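Local coordinates for transcriptional repressor (Vibrio fischeri, PDB 3KV1), which probably binds a sugar or related effector through this domain and, as in other SorC-family regulators, controls transcription through a separate DNA-binding part, at residues 47-52 against 151-156; 66-71 against 104-109. One frame throughout, in Å; residues are numbered along the deposited sequence.

How the contacts relate
Both contacts belong to the alpha/beta core of the putative sugar-binding domain, and their centres lie about 10 Å apart. Both helices of contact 2 come between the two halves of contact 1 in the sequence: helix 34-52 is first, then strand 58-61, helix 65-72, strand 83-86 and helix 100-111, and strand 151-158 last. Contact 1 lays the C-terminal end of a helix on the sheet, whereas contact 2 joins two helices. They meet where CG2 of Val-67 packs 3.4 Å from the backbone N of Gly-155, and Leu-153 also touches Leu-107. Packed on and beside the same parallel strands, the helices form one continuous core, consistent with a Rossmann-like fold.

Contact 1 of 2, residues 47-52 against 151-156; sequences SYLNNN and FALVGI
The C-terminal end of helix 34-52, residues 47-52, runs nearly antiparallel to strand 151-156, at 169°, with the axes of the two segments 11.8 Å apart at closest approach. Side chains therefore have to span the gap, and Phe-151 does most of it. Its CG lies anti to the carbonyl carbon (chi1 -59°), which carries the ring out from the strand to the helix. Two oxygens come to the edge of this ring, near its plane: OH of Tyr-48, 3.5 Å from CE2 of Phe-151, and the backbone O of Asn-52, 3.5 Å from CZ of Phe-151. The planes of the two rings stand almost perpendicular, with CE2 of Tyr-48 3.9 Å from CE2 of Phe-151. Leu-49 fills in beside them, its CD2 reaching CD2 of Phe-151 while CD1 touches CD2 of Leu-153 at 4.5 Å. A branched leucine suits position 49 because its two methyls can go to different neighbours. Of the Asn-52 side chain it is CB that meets the Phe-151 ring; the amide turns back and ND2 donates to O of Tyr-48 (2.9 Å, 166° at the hydrogen), with that oxygen almost in the amide plane. ND2 gives Tyr-48 O a second donor beside the weak bond from the backbone N of Asn-52. Phe-151 and Leu-153 are anchored by backbone bonds to strand 58-61, and Asn-223 also packs on Tyr-48 and Phe-151. No hydrogen bond crosses between helix and strand; apolar packing, with probably a small contribution from the two oxygens at the weakly positive ring edge, joins this helix end to the sheet.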
ATOM      1  N   SER A  47       7.587 -16.382 -18.218  1.00 24.66           N
ATOM      2  CA  SER A  47       8.809 -16.619 -18.949  1.00 24.99           C
ATOM      3  C   SER A  47       9.245 -15.392 -19.745  1.00 24.46           C
ATOM      4  O   SER A  47      10.439 -15.060 -19.770  1.00 24.84           O
ATOM      5  CB  SER A  47       8.652 -17.827 -19.871  1.00 29.03           C
ATOM      6  OG  SER A  47       9.842 -17.963 -20.601  1.00 36.33           O
ATOM      7  N   TYR A  48       8.288 -14.734 -20.403  1.00 20.55           N
ATOM      8  CA  TYR A  48       8.561 -13.498 -21.136  1.00 22.97           C
ATOM      9  C   TYR A  48       9.178 -12.456 -20.175  1.00 22.19           C
ATOM     10  O   TYR A  48      10.191 -11.834 -20.498  1.00 21.33           O
ATOM     11  CB  TYR A  48       7.281 -12.964 -21.831  1.00 20.75           C
ATOM     12  CG  TYR A  48       7.407 -11.522 -22.309  1.00 20.24           C
ATOM     13  CD1 TYR A  48       7.935 -11.229 -23.560  1.00 23.99           C
ATOM     14  CD2 TYR A  48       7.002 -10.474 -21.496  1.00 22.97           C
ATOM     15  CE1 TYR A  48       8.057  -9.890 -23.983  1.00 23.43           C
ATOM     16  CE2 TYR A  48       7.106  -9.160 -21.909  1.00 26.59           C
ATOM     17  CZ  TYR A  48       7.648  -8.880 -23.138  1.00 23.14           C
ATOM     18  OH  TYR A  48       7.764  -7.551 -23.508  1.00 27.04           O
ATOM     19  N   LEU A  49       8.576 -12.257 -19.008  1.00 18.77           N
ATOM     20  CA  LEU A  49       9.144 -11.301 -18.049  1.00 21.18           C
ATOM     21  C   LEU A  49      10.506 -11.747 -17.534  1.00 24.29           C
ATOM     22  O   LEU A  49      11.434 -10.931 -17.376  1.00 21.44           O
ATOM     23  CB  LEU A  49       8.220 -11.094 -16.865  1.00 20.53           C
ATOM     24  CG  LEU A  49       6.931 -10.329 -17.187  1.00 23.10           C
ATOM     25  CD1 LEU A  49       6.095 -10.250 -15.908  1.00 23.70           C
ATOM     26  CD2 LEU A  49       7.257  -8.917 -17.683  1.00 22.53           C
ATOM     27  N   ASN A  50      10.648 -13.043 -17.299  1.00 21.89           N
ATOM     28  CA  ASN A  50      11.950 -13.556 -16.848  1.00 20.85           C
ATOM     29  C   ASN A  50      13.079 -13.148 -17.789  1.00 24.41           C
ATOM     30  O   ASN A  50      14.173 -12.754 -17.344  1.00 26.18           O
ATOM     31  CB  ASN A  50      11.898 -15.096 -16.762  1.00 24.09           C
ATOM     32  CG  ASN A  50      13.179 -15.695 -16.217  1.00 30.33           C
ATOM     33  OD1 ASN A  50      13.779 -15.171 -15.283  1.00 29.11           O
ATOM     34  ND2 ASN A  50      13.591 -16.827 -16.792  1.00 28.95           N
ATOM     35  N   ASN A  51      12.832 -13.264 -19.093  1.00 22.26           N
ATOM     36  CA  ASN A  51      13.852 -12.935 -20.087  1.00 27.02           C
ATOM     37  C   ASN A  51      14.002 -11.440 -20.353  1.00 29.87           C
ATOM     38  O   ASN A  51      15.077 -10.983 -20.721  1.00 33.02           O
ATOM     39  CB  ASN A  51      13.534 -13.620 -21.407  1.00 33.88           C
ATOM     40  CG  ASN A  51      13.638 -15.130 -21.330  1.00 38.97           C
ATOM     41  OD1 ASN A  51      14.516 -15.668 -20.676  1.00 39.78           O
ATOM     42  ND2 ASN A  51      12.748 -15.815 -22.027  1.00 44.04           N
ATOM     43  N   ASN A  52      12.938 -10.661 -20.179  1.00 21.73           N
ATOM     44  CA  ASN A  52      12.989  -9.273 -20.677  1.00 23.07           C
ATOM     45  C   ASN A  52      13.078  -8.175 -19.639  1.00 22.52           C
ATOM     46  O   ASN A  52      13.520  -7.060 -19.947  1.00 23.43           O
ATOM     47  CB  ASN A  52      11.802  -8.998 -21.614  1.00 24.06           C
ATOM     48  CG  ASN A  52      11.936  -9.734 -22.928  1.00 29.98           C
ATOM     49  OD1 ASN A  52      12.584  -9.244 -23.838  1.00 29.27           O
ATOM     50  ND2 ASN A  52      11.362 -10.935 -23.017  1.00 26.33           N
ATOM     51  N   PHE A 151       7.268  -1.675 -18.893  1.00 17.41           N
ATOM     52  CA  PHE A 151       6.221  -2.678 -19.136  1.00 17.66           C
ATOM     53  C   PHE A 151       4.947  -2.311 -18.415  1.00 15.07           C
ATOM     54  O   PHE A 151       5.003  -1.615 -17.404  1.00 16.20           O
ATOM     55  CB  PHE A 151       6.625  -4.045 -18.562  1.00 18.89           C
ATOM     56  CG  PHE A 151       7.914  -4.583 -19.131  1.00 21.37           C
ATOM     57  CD1 PHE A 151       9.154  -4.182 -18.585  1.00 22.24           C
ATOM     58  CD2 PHE A 151       7.881  -5.506 -20.176  1.00 22.67           C
ATOM     59  CE1 PHE A 151      10.342  -4.663 -19.106  1.00 18.59           C
ATOM     60  CE2 PHE A 151       9.085  -6.000 -20.712  1.00 23.69           C
ATOM     61  CZ  PHE A 151      10.309  -5.574 -20.158  1.00 18.85           C
ATOM     62  N   ALA A 152       3.812  -2.858 -18.892  1.00 18.32           N
ATOM     63  CA  ALA A 152       2.587  -2.871 -18.092  1.00 16.91           C
ATOM     64  C   ALA A 152       2.072  -4.293 -18.128  1.00 16.27           C
ATOM     65  O   ALA A 152       2.219  -4.983 -19.146  1.00 19.47           O
ATOM     66  CB  ALA A 152       1.520  -1.875 -18.657  1.00 17.49           C
ATOM     67  N   LEU A 153       1.504  -4.757 -17.026  1.00 15.36           N
ATOM     68  CA  LEU A 153       0.967  -6.106 -16.991  1.00 15.90           C
ATOM     69  C   LEU A 153      -0.521  -5.936 -16.661  1.00 16.64           C
ATOM     70  O   LEU A 153      -0.885  -5.524 -15.565  1.00 18.66           O
ATOM     71  CB  LEU A 153       1.740  -6.893 -15.927  1.00 19.08           C
ATOM     72  CG  LEU A 153       1.290  -8.317 -15.684  1.00 24.72           C
ATOM     73  CD1 LEU A 153       1.594  -9.142 -16.955  1.00 32.88           C
ATOM     74  CD2 LEU A 153       2.093  -8.821 -14.495  1.00 22.61           C
ATOM     75  N   VAL A 154      -1.386  -6.164 -17.642  1.00 16.44           N
ATOM     76  CA  VAL A 154      -2.796  -5.864 -17.416  1.00 16.95           C
ATOM     77  C   VAL A 154      -3.687  -6.978 -17.941  1.00 18.50           C
ATOM     78  O   VAL A 154      -3.317  -7.700 -18.885  1.00 19.93           O
ATOM     79  CB  VAL A 154      -3.171  -4.543 -18.119  1.00 17.94           C
ATOM     80  CG1 VAL A 154      -2.541  -3.328 -17.401  1.00 23.43           C
ATOM     81  CG2 VAL A 154      -2.758  -4.591 -19.628  1.00 20.74           C
ATOM     82  N   GLY A 155      -4.864  -7.112 -17.352  1.00 17.45           N
ATOM     83  CA  GLY A 155      -5.822  -8.081 -17.860  1.00 17.79           C
ATOM     84  C   GLY A 155      -6.832  -7.337 -18.701  1.00 18.51           C
ATOM     85  O   GLY A 155      -6.997  -6.120 -18.543  1.00 18.52           O
ATOM     86  N   ILE A 156      -7.519  -8.040 -19.608  1.00 19.88           N
ATOM     87  CA  ILE A 156      -8.616  -7.413 -20.346  1.00 16.88           C
ATOM     88  C   ILE A 156      -9.888  -8.006 -19.750  1.00 20.10           C
ATOM     89  O   ILE A 156     -10.091  -9.230 -19.807  1.00 23.76           O
ATOM     90  CB  ILE A 156      -8.566  -7.757 -21.843  1.00 18.62           C
ATOM     91  CG1 ILE A 156      -7.214  -7.329 -22.434  1.00 21.59           C
ATOM     92  CG2 ILE A 156      -9.786  -7.099 -22.592  1.00 22.37           C
ATOM     93  CD1 ILE A 156      -6.946  -7.892 -23.866  1.00 28.72           C
TER

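Contact 2 of 2, residues 66-71 against 104-109; sequences NVAAVA and CRRLAK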
ATOM      1  N   ASN A  66      -6.376 -12.423 -14.046  1.00 20.13           N
ATOM      2  CA  ASN A  66      -5.421 -12.729 -15.125  1.00 20.79           C
ATOM      3  C   ASN A  66      -4.017 -12.314 -14.676  1.00 22.27           C
ATOM      4  O   ASN A  66      -3.055 -13.077 -14.773  1.00 24.09           O
ATOM      5  CB  ASN A  66      -5.791 -11.992 -16.415  1.00 22.56           C
ATOM      6  CG  ASN A  66      -7.128 -12.452 -17.003  1.00 31.00           C
ATOM      7  OD1 ASN A  66      -7.368 -13.643 -17.124  1.00 30.25           O
ATOM      8  ND2 ASN A  66      -7.991 -11.502 -17.385  1.00 30.56           N
ATOM      9  N   VAL A  67      -3.911 -11.097 -14.141  1.00 19.86           N
ATOM     10  CA  VAL A  67      -2.609 -10.577 -13.697  1.00 18.49           C
ATOM     11  C   VAL A  67      -2.072 -11.363 -12.491  1.00 19.45           C
ATOM     12  O   VAL A  67      -0.881 -11.715 -12.429  1.00 20.09           O
ATOM     13  CB  VAL A  67      -2.710  -9.053 -13.392  1.00 16.49           C
ATOM     14  CG1 VAL A  67      -1.350  -8.475 -12.923  1.00 19.78           C
ATOM     15  CG2 VAL A  67      -3.220  -8.313 -14.639  1.00 19.89           C
ATOM     16  N   ALA A  68      -2.960 -11.690 -11.557  1.00 19.93           N
ATOM     17  CA  ALA A  68      -2.541 -12.388 -10.336  1.00 21.36           C
ATOM     18  C   ALA A  68      -1.919 -13.742 -10.686  1.00 18.34           C
ATOM     19  O   ALA A  68      -0.948 -14.170 -10.043  1.00 21.69           O
ATOM     20  CB  ALA A  68      -3.723 -12.584  -9.389  1.00 22.39           C
ATOM     21  N   ALA A  69      -2.447 -14.389 -11.723  1.00 20.04           N
ATOM     22  CA  ALA A  69      -1.917 -15.699 -12.150  1.00 19.02           C
ATOM     23  C   ALA A  69      -0.408 -15.628 -12.486  1.00 19.42           C
ATOM     24  O   ALA A  69       0.311 -16.603 -12.283  1.00 19.87           O
ATOM     25  CB  ALA A  69      -2.714 -16.251 -13.358  1.00 20.98           C
ATOM     26  N   VAL A  70       0.060 -14.475 -12.982  1.00 18.05           N
ATOM     27  CA  VAL A  70       1.495 -14.339 -13.331  1.00 17.23           C
ATOM     28  C   VAL A  70       2.323 -14.328 -12.047  1.00 20.98           C
ATOM     29  O   VAL A  70       3.376 -14.936 -11.972  1.00 22.28           O
ATOM     30  CB  VAL A  70       1.752 -13.047 -14.149  1.00 21.04           C
ATOM     31  CG1 VAL A  70       3.250 -12.880 -14.464  1.00 22.57           C
ATOM     32  CG2 VAL A  70       0.882 -13.042 -15.471  1.00 22.03           C
ATOM     33  N   ALA A  71       1.822 -13.645 -11.028  1.00 21.93           N
ATOM     34  CA  ALA A  71       2.536 -13.614  -9.755  1.00 27.78           C
ATOM     35  C   ALA A  71       2.542 -14.975  -9.082  1.00 28.82           C
ATOM     36  O   ALA A  71       3.504 -15.349  -8.414  1.00 32.53           O
ATOM     37  CB  ALA A  71       1.926 -12.535  -8.839  1.00 23.92           C
ATOM     38  N   CYS A 104       1.735  -6.777  -6.888  1.00 18.78           N
ATOM     39  CA  CYS A 104       3.090  -6.224  -7.007  1.00 15.27           C
ATOM     40  C   CYS A 104       3.985  -6.809  -5.909  1.00 19.27           C
ATOM     41  O   CYS A 104       5.163  -7.137  -6.151  1.00 19.66           O
ATOM     42  CB  CYS A 104       3.087  -4.691  -6.835  1.00 19.44           C
ATOM     43  SG  CYS A 104       2.415  -3.853  -8.332  1.00 21.86           S
ATOM     44  N   ARG A 105       3.447  -6.924  -4.706  1.00 18.55           N
ATOM     45  CA  ARG A 105       4.247  -7.499  -3.624  1.00 18.07           C
ATOM     46  C   ARG A 105       4.688  -8.935  -3.926  1.00 21.48           C
ATOM     47  O   ARG A 105       5.839  -9.329  -3.663  1.00 22.38           O
ATOM     48  CB  ARG A 105       3.498  -7.397  -2.273  1.00 23.98           C
ATOM     49  CG  ARG A 105       3.565  -5.959  -1.743  1.00 30.27           C
ATOM     50  CD  ARG A 105       2.320  -5.480  -0.989  1.00 42.95           C
ATOM     51  NE  ARG A 105       1.856  -6.406   0.029  1.00 42.35           N
ATOM     52  CZ  ARG A 105       0.749  -6.226   0.746  1.00 47.04           C
ATOM     53  NH1 ARG A 105      -0.008  -5.149   0.553  1.00 48.64           N
ATOM     54  NH2 ARG A 105       0.395  -7.121   1.662  1.00 40.82           N
ATOM     55  N   ARG A 106       3.770  -9.714  -4.484  1.00 20.85           N
ATOM     56  CA  ARG A 106       4.084 -11.106  -4.842  1.00 20.99           C
ATOM     57  C   ARG A 106       5.074 -11.187  -5.998  1.00 19.71           C
ATOM     58  O   ARG A 106       5.980 -12.025  -5.987  1.00 21.77           O
ATOM     59  CB  ARG A 106       2.792 -11.894  -5.151  1.00 23.72           C
ATOM     60  CG  ARG A 106       1.917 -12.042  -3.899  1.00 34.26           C
ATOM     61  CD  ARG A 106       1.057 -13.300  -3.934  1.00 50.00           C
ATOM     62  NE  ARG A 106       0.105 -13.280  -5.041  1.00 54.75           N
ATOM     63  CZ  ARG A 106      -1.106 -12.738  -4.974  1.00 65.28           C
ATOM     64  NH1 ARG A 106      -1.516 -12.171  -3.843  1.00 71.84           N
ATOM     65  NH2 ARG A 106      -1.909 -12.762  -6.033  1.00 62.65           N
ATOM     66  N   LEU A 107       4.892 -10.329  -6.979  1.00 17.70           N
ATOM     67  CA  LEU A 107       5.861 -10.202  -8.084  1.00 20.62           C
ATOM     68  C   LEU A 107       7.250  -9.812  -7.565  1.00 23.99           C
ATOM     69  O   LEU A 107       8.241 -10.383  -7.969  1.00 21.93           O
ATOM     70  CB  LEU A 107       5.378  -9.204  -9.119  1.00 17.61           C
ATOM     71  CG  LEU A 107       4.184  -9.619 -10.000  1.00 19.22           C
ATOM     72  CD1 LEU A 107       3.679  -8.422 -10.810  1.00 19.76           C
ATOM     73  CD2 LEU A 107       4.626 -10.810 -10.884  1.00 21.28           C
ATOM     74  N   ALA A 108       7.335  -8.823  -6.679  1.00 19.08           N
ATOM     75  CA  ALA A 108       8.639  -8.455  -6.139  1.00 20.58           C
ATOM     76  C   ALA A 108       9.323  -9.621  -5.434  1.00 26.38           C
ATOM     77  O   ALA A 108      10.533  -9.820  -5.516  1.00 26.75           O
ATOM     78  CB  ALA A 108       8.501  -7.207  -5.185  1.00 24.47           C
ATOM     79  N   LYS A 109       8.539 -10.419  -4.731  1.00 22.10           N
ATOM     80  CA  LYS A 109       9.135 -11.543  -4.049  1.00 24.03           C
ATOM     81  C   LYS A 109       9.663 -12.576  -5.027  1.00 27.17           C
ATOM     82  O   LYS A 109      10.754 -13.142  -4.832  1.00 27.76           O
ATOM     83  CB  LYS A 109       8.127 -12.167  -3.099  1.00 27.37           C
ATOM     84  CG  LYS A 109       8.692 -13.384  -2.397  1.00 39.26           C
ATOM     85  CD  LYS A 109       7.736 -13.949  -1.355  1.00 48.49           C
ATOM     86  CE  LYS A 109       8.306 -15.228  -0.723  1.00 57.80           C
ATOM     87  NZ  LYS A 109       7.282 -15.936   0.108  1.00 67.19           N
TER
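Arg-106 and Leu-107 of helix 104-109 meet Ala-68, Val-70 and Ala-71 of helix 66-71, across two segments inclined by 25° with axes 9.1 Å apart. Ahead of them, Cys-104 points away from the partner helix and packs on Phe-84, Ser-86 and Val-61 of the sheet. Arg-105 reaches the second subunit: besides its salt bridge with Asp-101, its NH2 bonds to O of Ser-115 of that subunit, placing this side of the helix at the dimer interface. Next, Arg-106 faces the other helix. Its CB sits 3.8 Å from CB of Ala-71, and the chain then bends at chi3 (-63°), bringing NH2 to 3.8 Å from CB of Ala-68, whose small methyl lies at the guanidinium edge. NE forms a salt bridge with Asp-72, so an arginine here combines an apolar stem with a polar end. Leu-107 follows on the buried side. With CG anti to the carbonyl carbon (chi1 -71°), it sends CD2 across to CA of Ala-71 at 3.7 Å and to CB of Ala-71 at 3.8 Å; the same methyl comes to 4.4 Å from CG1 of Val-70. Leu-107 also rests on Val-61 and Phe-84, filling the angle between the helices and the sheet. Alanine suits position 71, since a single methyl lets CA of Ala-71 and CA of Leu-107 approach to 5.0 Å. The interface is thus graded, from a buried hydrocarbon seam round Leu-107, supplemented by the hydrogen bond of Lys-110 NZ to Val-70 O, to a more open margin at the charged end of Arg-106.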